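Local coordinates for protein type II restriction enzyme AgeI (Thalassobius gelatinovorus, PDB 5DWA) that recognises the double-stranded DNA sequence 5'-ACCGGT-3' and cleaves it after the first A, leaving 5'-phosphate ends, at residues V36-P39 and K40-S43; V70-R73 and I74-E78; R77-I80 and G81-P84. All coordinates share one frame; numbering follows the deposited sequence.

In the fold
Contact 3 is a surface loop and contact 1 a partly buried one, each joining consecutive helices, 63-78 to 84-109 and 22-36 to 43-57, while contact 2 is a mostly buried piece of helix 63-78. Contact 2 rests on regular main-chain hydrogen bonds and apolar packing; contact 1 has a type II beta turn, and both loops have a bridging water and lysines. Contact 3 continues directly from contact 2, sharing Arg77 and Glu78. Contact 1 lies against both: Asn37 probably bonds Glu78 O and Ile80 N with its side-chain amide, and Lys79 reaches Val36 O. All three come up to DNA backbone, contacts 1 and 3 on strand D, contact 2 on strand C.

Contact 1: residues V36-P39 and K40-S43; sequences VNKP and KLKS. With nucleotides of chain D.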
loop_
_atom_site.group_PDB
_atom_site.type_symbol
_atom_site.label_atom_id
_atom_site.label_comp_id
_atom_site.label_asym_id
_atom_site.label_seq_id
_atom_site.Cartn_x
_atom_site.Cartn_y
_atom_site.Cartn_z
ATOM N N VAL A 36 12.675 9.022 -20.896
ATOM C CA VAL A 36 11.362 8.734 -20.312
ATOM C C VAL A 36 10.524 7.844 -21.229
ATOM O O VAL A 36 9.837 6.930 -20.770
ATOM C CB VAL A 36 10.597 10.039 -20.002
ATOM C CG1 VAL A 36 9.164 9.753 -19.558
ATOM C CG2 VAL A 36 11.329 10.836 -18.934
ATOM N N ASN A 37 10.611 8.098 -22.531
ATOM C CA ASN A 37 9.850 7.336 -23.511
ATOM C C ASN A 37 10.748 6.610 -24.502
ATOM O O ASN A 37 10.295 6.229 -25.580
ATOM C CB ASN A 37 8.889 8.255 -24.271
ATOM C CG ASN A 37 7.937 8.999 -23.348
ATOM O OD1 ASN A 37 7.032 8.404 -22.766
ATOM N ND2 ASN A 37 8.133 10.305 -23.222
ATOM N N LYS A 38 12.013 6.411 -24.134
ATOM C CA LYS A 38 12.986 5.806 -25.042
ATOM C C LYS A 38 12.665 4.343 -25.268
ATOM O O LYS A 38 12.512 3.583 -24.314
ATOM C CB LYS A 38 14.410 5.947 -24.496
ATOM C CG LYS A 38 15.498 5.476 -25.459
ATOM C CD LYS A 38 16.880 5.704 -24.866
ATOM C CE LYS A 38 17.980 5.399 -25.864
ATOM N NZ LYS A 38 19.299 5.845 -25.336
ATOM N N PRO A 39 12.548 3.938 -26.538
ATOM C CA PRO A 39 12.285 2.523 -26.815
ATOM C C PRO A 39 13.313 1.572 -26.192
ATOM O O PRO A 39 14.512 1.881 -26.166
ATOM C CB PRO A 39 12.334 2.462 -28.345
ATOM C CG PRO A 39 11.864 3.819 -28.767
ATOM C CD PRO A 39 12.444 4.771 -27.751
ATOM N N LYS A 40 12.822 0.430 -25.700
ATOM C CA LYS A 40 13.631 -0.650 -25.110
ATOM C C LYS A 40 14.316 -0.280 -23.797
ATOM O O LYS A 40 15.124 -1.052 -23.276
ATOM C CB LYS A 40 14.698 -1.131 -26.096
ATOM C CG LYS A 40 14.172 -1.554 -27.450
ATOM C CD LYS A 40 15.312 -1.566 -28.453
ATOM C CE LYS A 40 14.896 -2.188 -29.769
ATOM N NZ LYS A 40 14.841 -1.203 -30.889
ATOM N N LEU A 41 14.008 0.894 -23.264
ATOM C CA LEU A 41 14.600 1.303 -21.996
ATOM C C LEU A 41 13.549 1.263 -20.904
ATOM O O LEU A 41 12.607 2.048 -20.928
ATOM C CB LEU A 41 15.210 2.700 -22.096
ATOM C CG LEU A 41 15.838 3.213 -20.793
ATOM C CD1 LEU A 41 17.002 2.328 -20.344
ATOM C CD2 LEU A 41 16.279 4.656 -20.942
ATOM N N LYS A 42 13.698 0.333 -19.968
ATOM C CA LYS A 42 12.797 0.283 -18.814
ATOM C C LYS A 42 12.915 1.573 -18.031
ATOM O O LYS A 42 14.003 2.084 -17.815
ATOM C CB LYS A 42 13.121 -0.910 -17.919
ATOM C CG LYS A 42 12.894 -2.269 -18.587
ATOM C CD LYS A 42 13.217 -3.426 -17.654
ATOM C CE LYS A 42 14.711 -3.603 -17.469
ATOM N NZ LYS A 42 15.368 -3.947 -18.764
ATOM N N SER A 43 11.788 2.108 -17.584
ATOM C CA SER A 43 11.853 3.370 -16.875
ATOM C C SER A 43 12.540 3.244 -15.520
ATOM O O SER A 43 13.046 4.236 -15.000
ATOM C CB SER A 43 10.460 3.956 -16.703
ATOM O OG SER A 43 10.032 4.490 -17.933
ATOM P P DG D 11 8.908 -2.368 -17.929
ATOM O OP1 DG D 11 9.116 -1.026 -17.335
ATOM O OP2 DG D 11 9.130 -2.541 -19.397
ATOM O "O5'" DG D 11 9.827 -3.426 -17.195
ATOM C "C5'" DG D 11 9.880 -3.485 -15.782
ATOM C "C4'" DG D 11 9.832 -4.925 -15.316
ATOM O "O4'" DG D 11 8.468 -5.411 -15.414
ATOM C "C3'" DG D 11 10.683 -5.898 -16.132
ATOM O "O3'" DG D 11 11.234 -6.895 -15.275
ATOM C "C2'" DG D 11 9.671 -6.498 -17.108
ATOM C "C1'" DG D 11 8.426 -6.564 -16.242
ATOM N N9 DG D 11 7.175 -6.526 -16.995
ATOM C C8 DG D 11 6.954 -5.937 -18.219
ATOM N N7 DG D 11 5.719 -6.046 -18.629
ATOM C C5 DG D 11 5.082 -6.743 -17.610
ATOM C C6 DG D 11 3.730 -7.157 -17.484
ATOM O O6 DG D 11 2.794 -6.986 -18.275
ATOM N N1 DG D 11 3.510 -7.833 -16.294
ATOM C C2 DG D 11 4.463 -8.080 -15.342
ATOM N N2 DG D 11 4.058 -8.754 -14.269
ATOM N N3 DG D 11 5.730 -7.701 -15.441
ATOM C C4 DG D 11 5.967 -7.040 -16.598
HETATM O O HOH W 1 9.625 3.820 -21.292
#
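Lys40 follows Pro39 with its backbone folded to a positive phi of 67°, which brings its CB to 3.0 Å from Pro39 O. This is the third position of a type II beta turn running from Lys38 to Leu41. Proline suits the second position, because its ring already holds phi near the value needed there; the exposed lysine takes up a left-handed backbone conformation, and the path of its charged end is doubtful because it was modelled in two conformers. Leu41 closes the turn, its N donating to Lys38 O at 3.3 Å. The N-H points fairly straight (154°), but the nitrogen stands above the carbonyl plane and uses no lone-pair direction. The leucine side chain leans back over the first limb. With CG anti to the backbone N (chi1 179°), its CD2 comes to 4.1 Å from Lys38 CD, where the extended aliphatic part of that lysine crosses it at a slant before the ammonium group leads off.

The turn lies in the loop linking helix 22-36 to helix 43-57. The side-chain amide of Asn37, in the first limb, bonds Glu78 O and Ile80 N. Between the limbs a water can donate to Val36 O (3.2 Å) and, weakly, to Leu41 O, competing acceptors nearby making the choice uncertain. Lys42 occupies the N-cap position of the second helix. Its methylenes lie along the DNA backbone, CD being 3.4 Å from O5' of DG11 of chain D, whereas the bends further along carry NZ toward Asp45, a long and weak ion pair. Ser43 starts that helix, and its OG sits 3.7 Å from Val36 O. The two oxygens receive Lys79 NZ, which bonds Val36 O and, weakly, Ser43 OG; Tyr75 OH is a further weak partner of the serine.

Contact 2: residues V70-R73 and I74-E78; sequences VLYR and IYIRE. With nucleotides of chain C.
Ile74, Tyr75, Ile76 and Arg77 each donate their backbone N-H to the carbonyl four residues earlier in helical fashion. The first of these bonds, Ile74 N to Val70 O, measures 2.9 Å. Side chains one turn apart then lie alongside each other. Val70 CG1 meets Ile74 CD1 at 3.8 Å, both branched residues filling the buried side, where Ile74 and Leu71 also pack against Phe32 of helix 22-36. On another side the Tyr72 ring lies beside Ile76, its CE1 touching CG1 of the isoleucine at 3.7 Å. The ring gets there because CG is anti to the backbone N (chi1 174°), and Ile76 goes on to touch Pro84 and Trp88.

Tyrosine suits this place by joining a greasy ring to a polar tip. Its OH donates to OP1 of DG8 of chain C at 2.6 Å, a short bond, and that oxygen lies near the ring plane at the edge. Tyr72 CE2 may lie over one face of the Arg73 guanidinium, though this is doubtful because the arginine has two conformers. Tyr75 turns its own hydroxyl to Ser87. At the exposed end Arg77 grips Glu78 side-on: NE, at 2.8 Å, and NH2 both reach OE2 on its anti side, with the oxygen in the guanidinium plane. The arrangement is that of an amphipathic alpha helix packed among helices 22-36, 43-57 and 84-109, with a tyrosine holding a DNA backbone phosphate.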
loop_
_atom_site.group_PDB
_atom_site.type_symbol
_atom_site.label_atom_id
_atom_site.label_comp_id
_atom_site.label_asym_id
_atom_site.label_seq_id
_atom_site.Cartn_x
_atom_site.Cartn_y
_atom_site.Cartn_z
ATOM N N VAL A 70 12.140 17.066 -9.023
ATOM C CA VAL A 70 12.693 17.120 -10.380
ATOM C C VAL A 70 12.302 15.897 -11.202
ATOM O O VAL A 70 11.516 16.008 -12.137
ATOM C CB VAL A 70 14.233 17.259 -10.370
ATOM C CG1 VAL A 70 14.785 17.316 -11.805
ATOM C CG2 VAL A 70 14.638 18.490 -9.584
ATOM N N LEU A 71 12.820 14.722 -10.844
ATOM C CA LEU A 71 12.575 13.516 -11.638
ATOM C C LEU A 71 11.090 13.142 -11.708
ATOM O O LEU A 71 10.561 12.902 -12.785
ATOM C CB LEU A 71 13.391 12.331 -11.090
ATOM C CG LEU A 71 14.920 12.476 -11.109
ATOM C CD1 LEU A 71 15.611 11.179 -10.672
ATOM C CD2 LEU A 71 15.420 12.916 -12.491
ATOM N N TYR A 72 10.422 13.117 -10.556
ATOM C CA TYR A 72 8.981 12.866 -10.508
ATOM C C TYR A 72 8.194 13.792 -11.412
ATOM O O TYR A 72 7.354 13.360 -12.196
ATOM C CB TYR A 72 8.510 13.032 -9.071
ATOM C CG TYR A 72 7.025 12.957 -8.793
ATOM C CD1 TYR A 72 6.250 11.887 -9.231
ATOM C CD2 TYR A 72 6.422 13.914 -7.988
ATOM C CE1 TYR A 72 4.899 11.808 -8.918
ATOM C CE2 TYR A 72 5.090 13.843 -7.678
ATOM C CZ TYR A 72 4.335 12.792 -8.124
ATOM O OH TYR A 72 3.006 12.742 -7.771
ATOM N N ARG A 73 8.475 15.082 -11.281
ATOM C CA ARG A 73 7.726 16.097 -12.007
ATOM C C ARG A 73 7.951 16.010 -13.504
ATOM O O ARG A 73 7.009 16.099 -14.292
ATOM C CB ARG A 73 8.104 17.490 -11.509
ATOM C CG ARG A 73 7.645 17.766 -10.101
ATOM C CD ARG A 73 6.136 17.682 -9.971
ATOM N NE ARG A 73 5.741 17.807 -8.574
ATOM C CZ ARG A 73 4.489 17.758 -8.135
ATOM N NH1 ARG A 73 3.484 17.581 -8.981
ATOM N NH2 ARG A 73 4.245 17.875 -6.842
ATOM N N ILE A 74 9.208 15.847 -13.893
ATOM C CA ILE A 74 9.543 15.723 -15.299
ATOM C C ILE A 74 8.912 14.457 -15.883
ATOM O O ILE A 74 8.355 14.480 -16.977
ATOM C CB ILE A 74 11.071 15.712 -15.514
ATOM C CG1 ILE A 74 11.653 17.087 -15.170
ATOM C CG2 ILE A 74 11.405 15.351 -16.943
ATOM C CD1 ILE A 74 13.162 17.177 -15.280
ATOM N N TYR A 75 8.996 13.351 -15.145
ATOM C CA TYR A 75 8.409 12.098 -15.596
ATOM C C TYR A 75 6.903 12.249 -15.822
ATOM O O TYR A 75 6.379 11.866 -16.871
ATOM C CB TYR A 75 8.704 10.987 -14.583
ATOM C CG TYR A 75 8.325 9.608 -15.062
ATOM C CD1 TYR A 75 9.261 8.802 -15.696
ATOM C CD2 TYR A 75 7.040 9.104 -14.876
ATOM C CE1 TYR A 75 8.937 7.542 -16.146
ATOM C CE2 TYR A 75 6.700 7.829 -15.314
ATOM C CZ TYR A 75 7.659 7.053 -15.950
ATOM O OH TYR A 75 7.367 5.788 -16.405
ATOM N N ILE A 76 6.211 12.816 -14.840
ATOM C CA ILE A 76 4.773 13.045 -14.951
ATOM C C ILE A 76 4.407 13.925 -16.157
ATOM O O ILE A 76 3.397 13.678 -16.822
ATOM C CB ILE A 76 4.224 13.680 -13.645
ATOM C CG1 ILE A 76 4.338 12.689 -12.485
ATOM C CG2 ILE A 76 2.779 14.145 -13.822
ATOM C CD1 ILE A 76 3.619 11.386 -12.721
ATOM N N ARG A 77 5.231 14.929 -16.452
ATOM C CA ARG A 77 4.976 15.823 -17.582
ATOM C C ARG A 77 5.225 15.143 -18.917
ATOM O O ARG A 77 4.474 15.331 -19.880
ATOM C CB ARG A 77 5.856 17.068 -17.487
ATOM C CG ARG A 77 5.643 18.049 -18.652
ATOM C CD ARG A 77 6.607 19.224 -18.616
ATOM N NE ARG A 77 7.955 18.861 -19.047
ATOM C CZ ARG A 77 9.051 19.117 -18.341
ATOM N NH1 ARG A 77 8.954 19.731 -17.171
ATOM N NH2 ARG A 77 10.242 18.761 -18.801
ATOM N N GLU A 78 6.281 14.344 -18.970
ATOM C CA GLU A 78 6.785 13.847 -20.242
ATOM C C GLU A 78 6.293 12.470 -20.674
ATOM O O GLU A 78 6.335 12.144 -21.858
ATOM C CB GLU A 78 8.312 13.841 -20.210
ATOM C CG GLU A 78 8.915 15.219 -20.040
ATOM C CD GLU A 78 8.797 16.053 -21.305
ATOM O OE1 GLU A 78 8.656 15.455 -22.392
ATOM O OE2 GLU A 78 8.848 17.292 -21.206
ATOM P P DG C 8 1.847 13.855 -4.352
ATOM O OP1 DG C 8 2.558 14.158 -5.619
ATOM O OP2 DG C 8 2.459 14.266 -3.068
ATOM O "O5'" DG C 8 0.395 14.471 -4.483
ATOM C "C5'" DG C 8 -0.383 14.126 -5.627
ATOM C "C4'" DG C 8 -1.845 13.965 -5.263
ATOM O "O4'" DG C 8 -2.028 12.798 -4.418
ATOM C "C3'" DG C 8 -2.445 15.131 -4.515
ATOM O "O3'" DG C 8 -3.751 15.327 -5.020
ATOM C "C2'" DG C 8 -2.423 14.662 -3.041
ATOM C "C1'" DG C 8 -2.628 13.168 -3.174
ATOM N N9 DG C 8 -1.969 12.358 -2.156
ATOM C C8 DG C 8 -0.687 12.497 -1.680
ATOM N N7 DG C 8 -0.350 11.562 -0.816
ATOM C C5 DG C 8 -1.464 10.736 -0.769
ATOM C C6 DG C 8 -1.694 9.567 -0.018
ATOM O O6 DG C 8 -0.915 8.994 0.745
ATOM N N1 DG C 8 -2.965 9.042 -0.241
ATOM C C2 DG C 8 -3.904 9.581 -1.091
ATOM N N2 DG C 8 -5.087 8.932 -1.190
ATOM N N3 DG C 8 -3.696 10.682 -1.796
ATOM C C4 DG C 8 -2.465 11.206 -1.582
ATOM P P DG C 7 5.906 8.594 -4.340
ATOM O OP1 DG C 7 6.794 9.245 -5.327
ATOM O OP2 DG C 7 6.340 8.437 -2.944
ATOM O "O5'" DG C 7 4.543 9.422 -4.293
ATOM C "C5'" DG C 7 3.785 9.637 -5.459
ATOM C "C4'" DG C 7 2.450 10.261 -5.082
ATOM O "O4'" DG C 7 1.587 9.251 -4.502
ATOM C "C3'" DG C 7 2.541 11.360 -4.035
ATOM O "O3'" DG C 7 1.526 12.289 -4.284
ATOM C "C2'" DG C 7 2.289 10.604 -2.725
ATOM C "C1'" DG C 7 1.237 9.603 -3.163
ATOM N N9 DG C 7 1.247 8.363 -2.413
ATOM C C8 DG C 7 2.182 7.941 -1.496
ATOM N N7 DG C 7 1.950 6.738 -1.050
ATOM C C5 DG C 7 0.818 6.329 -1.739
ATOM C C6 DG C 7 0.101 5.114 -1.682
ATOM O O6 DG C 7 0.345 4.110 -0.998
ATOM N N1 DG C 7 -0.983 5.112 -2.545
ATOM C C2 DG C 7 -1.340 6.156 -3.362
ATOM N N2 DG C 7 -2.416 5.966 -4.130
ATOM N N3 DG C 7 -0.681 7.300 -3.422
ATOM C C4 DG C 7 0.383 7.316 -2.589
#

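Contact 3: residues R77-I80 and G81-P84; sequences REKI and GTDP. With nucleotides of chain D.
Lys79 and Thr82 meet across this loop without any stacking of flat side chains; the guanidinium of Arg77 has Glu78 OE2 at its edge, in plane, on the helix side. Asp83 OD2 accepts from the backbone N of Gln86. Lys79 O approaches Pro84 CG at 4.1 Å.

The aliphatic part of Lys79 carries the packing. Its chain, bent at chi2, crosses Thr82 at a slant, with CG and CE both 3.7 Å from Thr82 CG2. The bend also lays CE 3.9 Å from OP1 of DC10 of chain D, while NZ turns to Val36 O; a positive charge so near the phosphate would probably steady it. Threonine suits its position by having two different branches. The methyl, held between the backbone N and the carbonyl carbon, packs on the lysine, and OG1, anti to the backbone N (chi1 -166°), lies 3.1 Å from OP2 of DC10 of chain D and may donate to it, though another acceptor competes.

At the tip, Gly81 takes a phi of 85°, a conformation in which a CB would run into Ile80 O, so a residue without one fits. Across the mouth a water bridges the limbs, donating to Lys79 O and to Thr82 O at 2.8 Å each. Further on, Asp83 N donates to OP1 of DT9 of chain D at 2.8 Å and nearly straight (160°). Pro84, which lacks an N-H to satisfy, suits the first turn of a helix. What results is a short connection between helices 63-78 and 84-109, an Asp N-cap whose own backbone N-H, with the preceding threonine, meets two successive phosphates of one DNA strand.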
loop_
_atom_site.group_PDB
_atom_site.type_symbol
_atom_site.label_atom_id
_atom_site.label_comp_id
_atom_site.label_asym_id
_atom_site.label_seq_id
_atom_site.Cartn_x
_atom_site.Cartn_y
_atom_site.Cartn_z
ATOM N N ARG A 77 5.231 14.929 -16.452
ATOM C CA ARG A 77 4.976 15.823 -17.582
ATOM C C ARG A 77 5.225 15.143 -18.917
ATOM O O ARG A 77 4.474 15.331 -19.880
ATOM C CB ARG A 77 5.856 17.068 -17.487
ATOM C CG ARG A 77 5.643 18.049 -18.652
ATOM C CD ARG A 77 6.607 19.224 -18.616
ATOM N NE ARG A 77 7.955 18.861 -19.047
ATOM C CZ ARG A 77 9.051 19.117 -18.341
ATOM N NH1 ARG A 77 8.954 19.731 -17.171
ATOM N NH2 ARG A 77 10.242 18.761 -18.801
ATOM N N GLU A 78 6.281 14.344 -18.970
ATOM C CA GLU A 78 6.785 13.847 -20.242
ATOM C C GLU A 78 6.293 12.470 -20.674
ATOM O O GLU A 78 6.335 12.144 -21.858
ATOM C CB GLU A 78 8.312 13.841 -20.210
ATOM C CG GLU A 78 8.915 15.219 -20.040
ATOM C CD GLU A 78 8.797 16.053 -21.305
ATOM O OE1 GLU A 78 8.656 15.455 -22.392
ATOM O OE2 GLU A 78 8.848 17.292 -21.206
ATOM N N LYS A 79 5.834 11.646 -19.736
ATOM C CA LYS A 79 5.466 10.276 -20.080
ATOM C C LYS A 79 4.301 10.219 -21.078
ATOM O O LYS A 79 3.248 10.808 -20.854
ATOM C CB LYS A 79 5.114 9.488 -18.809
ATOM C CG LYS A 79 4.999 7.994 -19.032
ATOM C CD LYS A 79 6.363 7.379 -19.321
ATOM C CE LYS A 79 6.313 5.867 -19.480
ATOM N NZ LYS A 79 7.690 5.285 -19.461
ATOM N N ILE A 80 4.501 9.498 -22.176
ATOM C CA ILE A 80 3.493 9.404 -23.229
ATOM C C ILE A 80 2.875 8.007 -23.315
ATOM O O ILE A 80 3.557 7.002 -23.128
ATOM C CB ILE A 80 4.101 9.774 -24.610
ATOM C CG1 ILE A 80 4.696 11.181 -24.564
ATOM C CG2 ILE A 80 3.059 9.687 -25.714
ATOM C CD1 ILE A 80 3.704 12.245 -24.169
ATOM N N GLY A 81 1.570 7.953 -23.568
ATOM C CA GLY A 81 0.924 6.712 -23.953
ATOM C C GLY A 81 0.484 5.817 -22.815
ATOM O O GLY A 81 0.068 4.678 -23.032
ATOM N N THR A 82 0.580 6.337 -21.600
ATOM C CA THR A 82 0.258 5.564 -20.411
ATOM C C THR A 82 0.073 6.549 -19.258
ATOM O O THR A 82 0.634 7.645 -19.288
ATOM C CB THR A 82 1.368 4.515 -20.103
ATOM O OG1 THR A 82 0.900 3.565 -19.142
ATOM C CG2 THR A 82 2.645 5.180 -19.600
ATOM N N ASP A 83 -0.737 6.192 -18.262
ATOM C CA ASP A 83 -1.027 7.132 -17.179
ATOM C C ASP A 83 0.252 7.494 -16.439
ATOM O O ASP A 83 0.890 6.621 -15.874
ATOM C CB ASP A 83 -2.031 6.555 -16.189
ATOM C CG ASP A 83 -2.381 7.548 -15.106
ATOM O OD1 ASP A 83 -3.053 8.554 -15.416
ATOM O OD2 ASP A 83 -1.959 7.339 -13.955
ATOM N N PRO A 84 0.628 8.781 -16.439
ATOM C CA PRO A 84 1.925 9.147 -15.856
ATOM C C PRO A 84 2.045 8.808 -14.363
ATOM O O PRO A 84 3.067 8.269 -13.944
ATOM C CB PRO A 84 1.995 10.660 -16.086
ATOM C CG PRO A 84 1.128 10.898 -17.315
ATOM C CD PRO A 84 0.017 9.880 -17.209
ATOM P P DT D 9 -2.613 2.718 -17.549
ATOM O OP1 DT D 9 -2.396 3.975 -18.280
ATOM O OP2 DT D 9 -3.373 1.611 -18.172
ATOM O "O5'" DT D 9 -1.212 2.115 -17.079
ATOM C "C5'" DT D 9 -0.336 2.915 -16.299
ATOM C "C4'" DT D 9 0.759 2.068 -15.703
ATOM O "O4'" DT D 9 0.186 1.064 -14.837
ATOM C "C3'" DT D 9 1.607 1.319 -16.728
ATOM O "O3'" DT D 9 2.943 1.818 -16.661
ATOM C "C2'" DT D 9 1.490 -0.164 -16.319
ATOM C "C1'" DT D 9 1.018 -0.066 -14.873
ATOM N N1 DT D 9 0.212 -1.200 -14.365
ATOM C C2 DT D 9 0.662 -1.894 -13.271
ATOM O O2 DT D 9 1.740 -1.687 -12.752
ATOM N N3 DT D 9 -0.191 -2.866 -12.813
ATOM C C4 DT D 9 -1.433 -3.180 -13.323
ATOM O O4 DT D 9 -2.129 -4.058 -12.839
ATOM C C5 DT D 9 -1.856 -2.403 -14.463
ATOM C C7 DT D 9 -3.187 -2.670 -15.104
ATOM C C6 DT D 9 -1.029 -1.450 -14.914
ATOM P P DC D 10 3.964 1.646 -17.899
ATOM O OP1 DC D 10 4.959 2.714 -17.726
ATOM O OP2 DC D 10 3.206 1.556 -19.165
ATOM O "O5'" DC D 10 4.623 0.242 -17.646
ATOM C "C5'" DC D 10 5.573 0.095 -16.612
ATOM C "C4'" DC D 10 5.980 -1.344 -16.464
ATOM O "O4'" DC D 10 4.889 -2.103 -15.906
ATOM C "C3'" DC D 10 6.328 -2.033 -17.786
ATOM O "O3'" DC D 10 7.431 -2.878 -17.584
ATOM C "C2'" DC D 10 5.076 -2.845 -18.078
ATOM C "C1'" DC D 10 4.747 -3.277 -16.668
ATOM N N1 DC D 10 3.384 -3.794 -16.457
ATOM C C2 DC D 10 3.141 -4.553 -15.318
ATOM O O2 DC D 10 4.078 -4.777 -14.544
ATOM N N3 DC D 10 1.892 -5.018 -15.093
ATOM C C4 DC D 10 0.915 -4.737 -15.949
ATOM N N4 DC D 10 -0.297 -5.227 -15.690
ATOM C C5 DC D 10 1.142 -3.952 -17.123
ATOM C C6 DC D 10 2.382 -3.499 -17.331
HETATM O O HOH W 2 0.557 9.910 -20.920
#